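Local coordinates for meso-diaminopimelate dehydrogenase (Clostridium tetani, PDB 3WGY), which catalyses the reversible NADP-dependent oxidative deamination of meso-diaminopimelate, here as an engineered variant crystallised with the 2-oxo acid 4-methyl-2-oxovalerate, at residues D158-V163 against D223-Y228; Y202-E207 against E238-N243; Q216-M221 against Y228-H233. The protein carries 6 engineered substitutions. One frame throughout, in Å; residues are numbered along the deposited sequence.

Contact 1 (D158-V163 against D223-Y228); sequences DAIRRV and DYFADY
The methyl group of A159 rests over one face of the Y224 ring: its CB is 3.8 Å from the ring centroid and only 20° off the ring normal, the geometry of a CH-pi contact. CE2 is the ring atom nearest to CB, at 3.6 Å, which places the methyl off-centre toward that edge of the ring. Y224 offers this face because its CG stands anti to its own carbonyl carbon (chi1 -65°). Alongside, the F225 and I160 side chains cross at about a right angle. There F225 CZ meets I160 CG1 at 3.9 Å, with CD1 of the same isoleucine slightly farther off. R162 closes the outer end. Its chain bends at chi3 (-120°), folding the guanidinium back over A159 CA and bringing its edge toward the phenol. NH1 lies 3.5 Å from Y224 OH, too far to count as a hydrogen bond, and the two planes are steeply inclined. The contact therefore grades from a buried apolar side, where I160 and F225 both also touch C201 of the sheet, to an exposed polar end at R162. H156, which lines the 4-methyl-2-oxovalerate pocket, meets both Y224 and F225 with its ring edge-to-face. With the Y224 side chain about 6 Å from the ligand, the aromatic pair on this loop is characteristic of a second shell packed against a substrate pocket and the helix leading from it.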
loop_
_atom_site.group_PDB
_atom_site.type_symbol
_atom_site.label_atom_id
_atom_site.label_comp_id
_atom_site.label_asym_id
_atom_site.label_seq_id
_atom_site.Cartn_x
_atom_site.Cartn_y
_atom_site.Cartn_z
ATOM N N ASP B 158 -2.960 32.088 7.982
ATOM C CA ASP B 158 -2.270 33.309 8.382
ATOM C C ASP B 158 -2.515 34.347 7.292
ATOM O O ASP B 158 -2.758 35.517 7.578
ATOM C CB ASP B 158 -0.761 33.070 8.517
ATOM C CG ASP B 158 -0.418 32.086 9.619
ATOM O OD1 ASP B 158 -1.033 32.164 10.707
ATOM O OD2 ASP B 158 0.481 31.245 9.402
ATOM N N ALA B 159 -2.446 33.899 6.040
ATOM C CA ALA B 159 -2.667 34.766 4.886
ATOM C C ALA B 159 -4.057 35.390 4.952
ATOM O O ALA B 159 -4.214 36.582 4.705
ATOM C CB ALA B 159 -2.510 33.968 3.597
ATOM N N ILE B 160 -5.060 34.577 5.277
ATOM C CA ILE B 160 -6.438 35.054 5.396
ATOM C C ILE B 160 -6.520 36.151 6.456
ATOM O O ILE B 160 -7.180 37.171 6.258
ATOM C CB ILE B 160 -7.398 33.912 5.815
ATOM C CG1 ILE B 160 -7.593 32.933 4.665
ATOM C CG2 ILE B 160 -8.747 34.477 6.209
ATOM C CD1 ILE B 160 -8.421 31.736 5.054
ATOM N N ARG B 161 -5.842 35.933 7.579
ATOM C CA ARG B 161 -5.842 36.888 8.681
ATOM C C ARG B 161 -5.212 38.234 8.319
ATOM O O ARG B 161 -5.439 39.233 8.996
ATOM C CB ARG B 161 -5.120 36.298 9.893
ATOM C CG ARG B 161 -5.792 35.087 10.517
ATOM C CD ARG B 161 -5.236 34.841 11.916
ATOM N NE ARG B 161 -5.852 33.691 12.565
ATOM C CZ ARG B 161 -5.522 32.426 12.327
ATOM N NH1 ARG B 161 -4.565 32.138 11.450
ATOM N NH2 ARG B 161 -6.155 31.449 12.965
ATOM N N ARG B 162 -4.417 38.258 7.258
ATOM C CA ARG B 162 -3.780 39.493 6.813
ATOM C C ARG B 162 -4.754 40.389 6.043
ATOM O O ARG B 162 -4.527 41.593 5.902
ATOM C CB ARG B 162 -2.579 39.175 5.915
ATOM C CG ARG B 162 -1.268 38.952 6.653
ATOM C CD ARG B 162 -0.238 38.326 5.729
ATOM N NE ARG B 162 0.211 37.038 6.245
ATOM C CZ ARG B 162 0.553 36.001 5.489
ATOM N NH1 ARG B 162 0.497 36.089 4.164
ATOM N NH2 ARG B 162 0.956 34.874 6.062
ATOM N N VAL B 163 -5.837 39.796 5.549
ATOM C CA VAL B 163 -6.835 40.534 4.774
ATOM C C VAL B 163 -7.638 41.520 5.612
ATOM O O VAL B 163 -8.130 41.187 6.693
ATOM C CB VAL B 163 -7.796 39.560 4.049
ATOM C CG1 VAL B 163 -8.944 40.328 3.389
ATOM C CG2 VAL B 163 -7.018 38.766 3.009
ATOM N N ASP B 223 -0.163 33.792 -5.020
ATOM C CA ASP B 223 0.664 32.815 -4.318
ATOM C C ASP B 223 -0.149 31.900 -3.402
ATOM O O ASP B 223 0.360 30.876 -2.953
ATOM C CB ASP B 223 1.759 33.508 -3.487
ATOM C CG ASP B 223 2.587 34.491 -4.304
ATOM O OD1 ASP B 223 3.054 34.116 -5.399
ATOM O OD2 ASP B 223 2.777 35.638 -3.841
ATOM N N TYR B 224 -1.404 32.258 -3.128
ATOM C CA TYR B 224 -2.235 31.440 -2.244
ATOM C C TYR B 224 -3.551 30.930 -2.817
ATOM O O TYR B 224 -3.763 29.726 -2.902
ATOM C CB TYR B 224 -2.549 32.188 -0.945
ATOM C CG TYR B 224 -1.355 32.473 -0.066
ATOM C CD1 TYR B 224 -0.496 33.535 -0.348
ATOM C CD2 TYR B 224 -1.100 31.698 1.067
ATOM C CE1 TYR B 224 0.585 33.824 0.480
ATOM C CE2 TYR B 224 -0.020 31.977 1.900
ATOM C CZ TYR B 224 0.816 33.044 1.601
ATOM O OH TYR B 224 1.871 33.350 2.429
ATOM N N PHE B 225 -4.433 31.842 -3.212
ATOM C CA PHE B 225 -5.745 31.452 -3.725
ATOM C C PHE B 225 -6.021 31.719 -5.203
ATOM O O PHE B 225 -6.829 31.023 -5.816
ATOM C CB PHE B 225 -6.835 32.142 -2.900
ATOM C CG PHE B 225 -6.776 31.834 -1.437
ATOM C CD1 PHE B 225 -7.339 30.666 -0.936
ATOM C CD2 PHE B 225 -6.145 32.706 -0.559
ATOM C CE1 PHE B 225 -7.273 30.368 0.424
ATOM C CE2 PHE B 225 -6.072 32.421 0.806
ATOM C CZ PHE B 225 -6.637 31.249 1.297
ATOM N N ALA B 226 -5.364 32.731 -5.759
ATOM C CA ALA B 226 -5.551 33.118 -7.154
ATOM C C ALA B 226 -5.721 31.959 -8.139
ATOM O O ALA B 226 -6.620 31.983 -8.980
ATOM C CB ALA B 226 -4.393 34.012 -7.601
ATOM N N ASP B 227 -4.871 30.943 -8.034
ATOM C CA ASP B 227 -4.940 29.807 -8.945
ATOM C C ASP B 227 -6.028 28.784 -8.649
ATOM O O ASP B 227 -6.278 27.909 -9.475
ATOM C CB ASP B 227 -3.591 29.079 -8.991
ATOM C CG ASP B 227 -2.487 29.926 -9.601
ATOM O OD1 ASP B 227 -2.690 30.451 -10.714
ATOM O OD2 ASP B 227 -1.419 30.067 -8.969
ATOM N N TYR B 228 -6.684 28.890 -7.496
ATOM C CA TYR B 228 -7.722 27.922 -7.127
ATOM C C TYR B 228 -9.127 28.498 -7.003
ATOM O O TYR B 228 -9.293 29.669 -6.680
ATOM C CB TYR B 228 -7.388 27.255 -5.784
ATOM C CG TYR B 228 -6.048 26.554 -5.715
ATOM C CD1 TYR B 228 -4.859 27.282 -5.680
ATOM C CD2 TYR B 228 -5.972 25.157 -5.655
ATOM C CE1 TYR B 228 -3.632 26.646 -5.581
ATOM C CE2 TYR B 228 -4.752 24.510 -5.556
ATOM C CZ TYR B 228 -3.586 25.262 -5.518
ATOM O OH TYR B 228 -2.368 24.638 -5.403
#

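Contact 2 (Y202-E207 against E238-N243)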
loop_
_atom_site.group_PDB
_atom_site.type_symbol
_atom_site.label_atom_id
_atom_site.label_comp_id
_atom_site.label_asym_id
_atom_site.label_seq_id
_atom_site.Cartn_x
_atom_site.Cartn_y
_atom_site.Cartn_z
ATOM N N TYR B 202 -13.336 29.891 6.016
ATOM C CA TYR B 202 -14.395 30.210 6.954
ATOM C C TYR B 202 -13.825 31.399 7.701
ATOM O O TYR B 202 -12.846 31.275 8.438
ATOM C CB TYR B 202 -14.668 29.035 7.889
ATOM C CG TYR B 202 -15.258 27.841 7.169
ATOM C CD1 TYR B 202 -14.446 26.957 6.454
ATOM C CD2 TYR B 202 -16.639 27.619 7.172
ATOM C CE1 TYR B 202 -14.995 25.879 5.760
ATOM C CE2 TYR B 202 -17.199 26.556 6.484
ATOM C CZ TYR B 202 -16.375 25.688 5.780
ATOM O OH TYR B 202 -16.939 24.640 5.094
ATOM N N VAL B 203 -14.442 32.555 7.496
ATOM C CA VAL B 203 -13.955 33.785 8.089
ATOM C C VAL B 203 -14.833 34.464 9.126
ATOM O O VAL B 203 -16.051 34.494 9.011
ATOM C CB VAL B 203 -13.656 34.818 6.968
ATOM C CG1 VAL B 203 -13.296 36.173 7.564
ATOM C CG2 VAL B 203 -12.543 34.294 6.070
ATOM N N VAL B 204 -14.179 35.002 10.148
ATOM C CA VAL B 204 -14.848 35.753 11.196
ATOM C C VAL B 204 -14.485 37.191 10.831
ATOM O O VAL B 204 -13.332 37.604 10.970
ATOM C CB VAL B 204 -14.283 35.424 12.587
ATOM C CG1 VAL B 204 -15.045 36.206 13.651
ATOM C CG2 VAL B 204 -14.383 33.922 12.844
ATOM N N PRO B 205 -15.461 37.966 10.339
ATOM C CA PRO B 205 -15.232 39.359 9.945
ATOM C C PRO B 205 -15.239 40.349 11.107
ATOM O O PRO B 205 -15.877 40.096 12.131
ATOM C CB PRO B 205 -16.385 39.620 8.990
ATOM C CG PRO B 205 -17.511 38.906 9.693
ATOM C CD PRO B 205 -16.867 37.580 10.100
ATOM N N GLU B 206 -14.521 41.460 10.942
ATOM C CA GLU B 206 -14.497 42.522 11.951
ATOM C C GLU B 206 -15.879 43.150 11.827
ATOM O O GLU B 206 -16.496 43.056 10.769
ATOM C CB GLU B 206 -13.452 43.589 11.604
ATOM C CG GLU B 206 -12.011 43.121 11.533
ATOM C CD GLU B 206 -11.411 42.812 12.891
ATOM O OE1 GLU B 206 -11.982 43.232 13.913
ATOM O OE2 GLU B 206 -10.354 42.157 12.934
ATOM N N GLU B 207 -16.386 43.787 12.881
ATOM C CA GLU B 207 -17.706 44.402 12.759
ATOM C C GLU B 207 -17.604 45.420 11.625
ATOM O O GLU B 207 -16.614 46.148 11.529
ATOM C CB GLU B 207 -18.133 45.075 14.066
ATOM C CG GLU B 207 -17.389 46.340 14.429
ATOM C CD GLU B 207 -17.923 46.953 15.714
ATOM O OE1 GLU B 207 -19.137 47.256 15.773
ATOM O OE2 GLU B 207 -17.132 47.123 16.667
ATOM N N GLU B 238 -17.531 31.834 17.684
ATOM C CA GLU B 238 -17.992 30.617 18.347
ATOM C C GLU B 238 -17.962 29.401 17.416
ATOM O O GLU B 238 -17.414 28.354 17.769
ATOM C CB GLU B 238 -19.419 30.802 18.881
ATOM C CG GLU B 238 -20.081 29.496 19.306
ATOM C CD GLU B 238 -21.506 29.663 19.821
ATOM O OE1 GLU B 238 -22.355 30.231 19.106
ATOM O OE2 GLU B 238 -21.783 29.210 20.947
ATOM N N GLU B 239 -18.555 29.547 16.232
ATOM C CA GLU B 239 -18.605 28.460 15.261
ATOM C C GLU B 239 -17.206 28.076 14.812
ATOM O O GLU B 239 -16.945 26.911 14.518
ATOM C CB GLU B 239 -19.427 28.862 14.041
ATOM C CG GLU B 239 -20.754 29.505 14.360
ATOM C CD GLU B 239 -21.491 29.912 13.103
ATOM O OE1 GLU B 239 -22.213 29.066 12.531
ATOM O OE2 GLU B 239 -21.321 31.075 12.677
ATOM N N LEU B 240 -16.309 29.054 14.745
ATOM C CA LEU B 240 -14.938 28.769 14.347
ATOM C C LEU B 240 -14.289 27.852 15.396
ATOM O O LEU B 240 -13.726 26.806 15.063
ATOM C CB LEU B 240 -14.137 30.067 14.217
ATOM C CG LEU B 240 -12.758 29.902 13.580
ATOM C CD1 LEU B 240 -12.918 29.263 12.216
ATOM C CD2 LEU B 240 -12.065 31.250 13.457
ATOM N N LYS B 241 -14.384 28.240 16.665
ATOM C CA LYS B 241 -13.814 27.452 17.756
ATOM C C LYS B 241 -14.480 26.073 17.817
ATOM O O LYS B 241 -13.816 25.057 18.000
ATOM C CB LYS B 241 -14.015 28.189 19.089
ATOM C CG LYS B 241 -13.618 27.397 20.338
ATOM C CD LYS B 241 -12.113 27.405 20.605
ATOM C CE LYS B 241 -11.716 28.418 21.677
ATOM N NZ LYS B 241 -11.968 29.836 21.286
ATOM N N LEU B 242 -15.797 26.047 17.646
ATOM C CA LEU B 242 -16.562 24.804 17.702
ATOM C C LEU B 242 -16.402 23.823 16.546
ATOM O O LEU B 242 -16.287 22.622 16.760
ATOM C CB LEU B 242 -18.057 25.108 17.834
ATOM C CG LEU B 242 -18.632 25.500 19.189
ATOM C CD1 LEU B 242 -20.102 25.867 19.015
ATOM C CD2 LEU B 242 -18.483 24.338 20.165
ATOM N N ASN B 243 -16.396 24.326 15.320
ATOM C CA ASN B 243 -16.342 23.428 14.180
ATOM C C ASN B 243 -15.094 23.447 13.302
ATOM O O ASN B 243 -15.061 22.792 12.260
ATOM C CB ASN B 243 -17.583 23.683 13.319
ATOM C CG ASN B 243 -18.876 23.601 14.123
ATOM O OD1 ASN B 243 -19.089 22.652 14.880
ATOM N ND2 ASN B 243 -19.745 24.595 13.957
#
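L240 reaches from helix 237-243 to the strand residues Y202 and V204, and it supplies nearly all of the helix side of the 116 Å² buried here. At its base, CB already lies 4.1 Å from V204 CG2. The first torsion turns CG anti to the backbone N (chi1 -170°), which carries the isobutyl group off the helix and toward the sheet. CG then divides the work between two methyls. CD2 continues the chain anti to CA and makes the closest approach, 3.6 Å to V204 CG2. CD1 branches the other way and is nearest the carbonyl of Y202, with 4.3 Å between CD1 and Y202 O, a distance that means loose packing. V204 answers with a single methyl: CG2 sits beside its own backbone N, anti to the carbonyl carbon, and so faces the leucine. The two side chains meet at a slant, neither stacked in line nor square. Y202 starts toward the helix at CB, but its ring leads off to meet the rings of H233 and H244. Its nearest atom to L240 is therefore the backbone O. I170 and N168 of the adjoining strand 166-175 also touch L240, as does I235, so one leucine covers parts of two strands and the loop before its helix. In that loop, T236 N donates a hydrogen bond to E239 OE2. The closest pair is apolar, and the carbonyl of Y202 meets only a methyl: a buried leucine and a buried valine fix position by shape and exclusion of water, without the directional constraint that a polar bond would impose.

Contact 3 (Q216-M221 against Y228-H233)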
loop_
_atom_site.group_PDB
_atom_site.type_symbol
_atom_site.label_atom_id
_atom_site.label_comp_id
_atom_site.label_asym_id
_atom_site.label_seq_id
_atom_site.Cartn_x
_atom_site.Cartn_y
_atom_site.Cartn_z
ATOM N N GLN B 216 -13.345 38.882 -2.140
ATOM C CA GLN B 216 -12.560 39.087 -3.344
ATOM C C GLN B 216 -11.078 39.303 -3.052
ATOM O O GLN B 216 -10.228 39.004 -3.892
ATOM C CB GLN B 216 -13.151 40.247 -4.153
ATOM C CG GLN B 216 -14.609 40.002 -4.550
ATOM C CD GLN B 216 -14.794 38.713 -5.345
ATOM O OE1 GLN B 216 -14.253 38.560 -6.438
ATOM N NE2 GLN B 216 -15.562 37.783 -4.792
ATOM N N ASP B 217 -10.759 39.808 -1.865
ATOM C CA ASP B 217 -9.362 39.998 -1.501
ATOM C C ASP B 217 -8.724 38.629 -1.270
ATOM O O ASP B 217 -7.544 38.419 -1.559
ATOM C CB ASP B 217 -9.251 40.839 -0.235
ATOM C CG ASP B 217 -9.600 42.287 -0.479
ATOM O OD1 ASP B 217 -10.009 42.607 -1.617
ATOM O OD2 ASP B 217 -9.471 43.100 0.455
ATOM N N ILE B 218 -9.517 37.700 -0.748
ATOM C CA ILE B 218 -9.040 36.352 -0.486
ATOM C C ILE B 218 -8.899 35.588 -1.797
ATOM O O ILE B 218 -7.847 35.012 -2.081
ATOM C CB ILE B 218 -10.010 35.591 0.460
ATOM C CG1 ILE B 218 -9.918 36.175 1.872
ATOM C CG2 ILE B 218 -9.656 34.109 0.501
ATOM C CD1 ILE B 218 -10.892 35.572 2.865
ATOM N N LYS B 219 -9.958 35.601 -2.599
ATOM C CA LYS B 219 -9.962 34.902 -3.877
ATOM C C LYS B 219 -8.856 35.328 -4.849
ATOM O O LYS B 219 -8.223 34.482 -5.488
ATOM C CB LYS B 219 -11.319 35.070 -4.561
ATOM C CG LYS B 219 -12.476 34.403 -3.846
ATOM C CD LYS B 219 -13.664 34.289 -4.785
ATOM C CE LYS B 219 -14.846 33.608 -4.124
ATOM N NZ LYS B 219 -15.803 33.064 -5.127
ATOM N N THR B 220 -8.620 36.630 -4.965
ATOM C CA THR B 220 -7.599 37.123 -5.887
ATOM C C THR B 220 -6.196 37.170 -5.291
ATOM O O THR B 220 -5.266 37.639 -5.942
ATOM C CB THR B 220 -7.942 38.540 -6.399
ATOM O OG1 THR B 220 -7.909 39.462 -5.302
ATOM C CG2 THR B 220 -9.322 38.561 -7.032
ATOM N N MET B 221 -6.039 36.690 -4.061
ATOM C CA MET B 221 -4.731 36.707 -3.411
ATOM C C MET B 221 -3.715 35.834 -4.134
ATOM O O MET B 221 -3.899 34.624 -4.264
ATOM C CB MET B 221 -4.840 36.243 -1.963
ATOM C CG MET B 221 -3.541 36.399 -1.196
ATOM S SD MET B 221 -3.668 35.782 0.473
ATOM C CE MET B 221 -4.529 37.140 1.264
ATOM N N TYR B 228 -6.684 28.890 -7.496
ATOM C CA TYR B 228 -7.722 27.922 -7.127
ATOM C C TYR B 228 -9.127 28.498 -7.003
ATOM O O TYR B 228 -9.293 29.669 -6.680
ATOM C CB TYR B 228 -7.388 27.255 -5.784
ATOM C CG TYR B 228 -6.048 26.554 -5.715
ATOM C CD1 TYR B 228 -4.859 27.282 -5.680
ATOM C CD2 TYR B 228 -5.972 25.157 -5.655
ATOM C CE1 TYR B 228 -3.632 26.646 -5.581
ATOM C CE2 TYR B 228 -4.752 24.510 -5.556
ATOM C CZ TYR B 228 -3.586 25.262 -5.518
ATOM O OH TYR B 228 -2.368 24.638 -5.403
ATOM N N ASN B 229 -10.136 27.668 -7.260
ATOM C CA ASN B 229 -11.511 28.107 -7.090
ATOM C C ASN B 229 -11.620 28.175 -5.576
ATOM O O ASN B 229 -11.415 27.166 -4.893
ATOM C CB ASN B 229 -12.507 27.082 -7.631
ATOM C CG ASN B 229 -12.396 26.892 -9.130
ATOM O OD1 ASN B 229 -12.102 27.836 -9.867
ATOM N ND2 ASN B 229 -12.651 25.671 -9.593
ATOM N N THR B 230 -11.922 29.360 -5.054
ATOM C CA THR B 230 -12.003 29.569 -3.613
ATOM C C THR B 230 -13.376 30.031 -3.150
ATOM O O THR B 230 -13.961 30.937 -3.733
ATOM C CB THR B 230 -10.961 30.617 -3.168
ATOM O OG1 THR B 230 -9.649 30.166 -3.534
ATOM C CG2 THR B 230 -11.025 30.841 -1.666
ATOM N N THR B 231 -13.881 29.397 -2.098
ATOM C CA THR B 231 -15.180 29.738 -1.528
ATOM C C THR B 231 -14.932 30.357 -0.162
ATOM O O THR B 231 -14.052 29.910 0.579
ATOM C CB THR B 231 -16.064 28.495 -1.337
ATOM O OG1 THR B 231 -16.278 27.860 -2.601
ATOM C CG2 THR B 231 -17.416 28.883 -0.736
ATOM N N VAL B 232 -15.698 31.390 0.169
ATOM C CA VAL B 232 -15.538 32.046 1.457
ATOM C C VAL B 232 -16.860 32.054 2.207
ATOM O O VAL B 232 -17.859 32.586 1.717
ATOM C CB VAL B 232 -15.043 33.496 1.287
ATOM C CG1 VAL B 232 -14.892 34.166 2.648
ATOM C CG2 VAL B 232 -13.716 33.504 0.538
ATOM N N HIS B 233 -16.866 31.441 3.385
ATOM C CA HIS B 233 -18.059 31.390 4.214
ATOM C C HIS B 233 -17.826 32.290 5.421
ATOM O O HIS B 233 -16.736 32.293 6.002
ATOM C CB HIS B 233 -18.325 29.963 4.701
ATOM C CG HIS B 233 -18.604 28.988 3.600
ATOM N ND1 HIS B 233 -19.760 29.029 2.845
ATOM C CD2 HIS B 233 -17.882 27.941 3.133
ATOM C CE1 HIS B 233 -19.737 28.046 1.962
ATOM N NE2 HIS B 233 -18.609 27.375 2.115
HETATM O O HOH W 1 -9.430 32.378 -6.287
#
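K219 and T230 bring the two backbones closest, with CA atoms 5.7 Å apart, yet the buried apolar packing lies beside them at I218. In this isoleucine CG1 lies beside the backbone N (chi1 -71°), which leaves CG2 anti to that N and turned into the angle between two residues of the strand: V232 CG2 is 4.1 Å from I218 CG2, and T230 CG2 4.2 Å. F225, I160 and C201 touch I218 as well. The lysine side is different. K219 runs extended beyond CG and slides past T230 in the opposite direction, its CG 4.1 Å from T230 CB. The closeness of its terminal atoms to T230 O is doubtful in the model, and the ammonium has a long, weak ion pair with E215. At the loop end a water sits 2.6 Å from K219 O and 2.7 Å from Y228 O, within hydrogen-bonding distance of both, though other acceptors nearby compete for its protons. Y228 O also takes a bond from T230 OG1, 3.2 Å long, with the hydroxyl well above the carbonyl plane. Thus methyl groups fill the tight part, while the partly exposed K219 lies at the looser side. Helix 211-219 lies across the edge strand 230-234, whose backbone pairs in parallel with strand 197-205, giving the geometry of a beta-alpha-beta crossover.

In the fold
All three contacts lie within the diaminopimelate dehydrogenase C-terminal domain, around the mixed sheet that contains strands 197-205 and 230-234. Centres of contacts 1 and 3 are about 7 Å apart; contact 2 is about 17 Å from each. Along the chain the segments run 158-163, 202-207, 216-221, 223-228, 228-233, 238-243, so contact 1 interleaves with the others while contact 3 nests inside contact 2. V203 joins the groups: its CG2 packs on I160 CG2 and I218 CD1, and V203 N probably bonds to H233 O. Helices 154-162 and 211-219 thus share one apolar layer, connecting the ligand-pocket helix to the sheet.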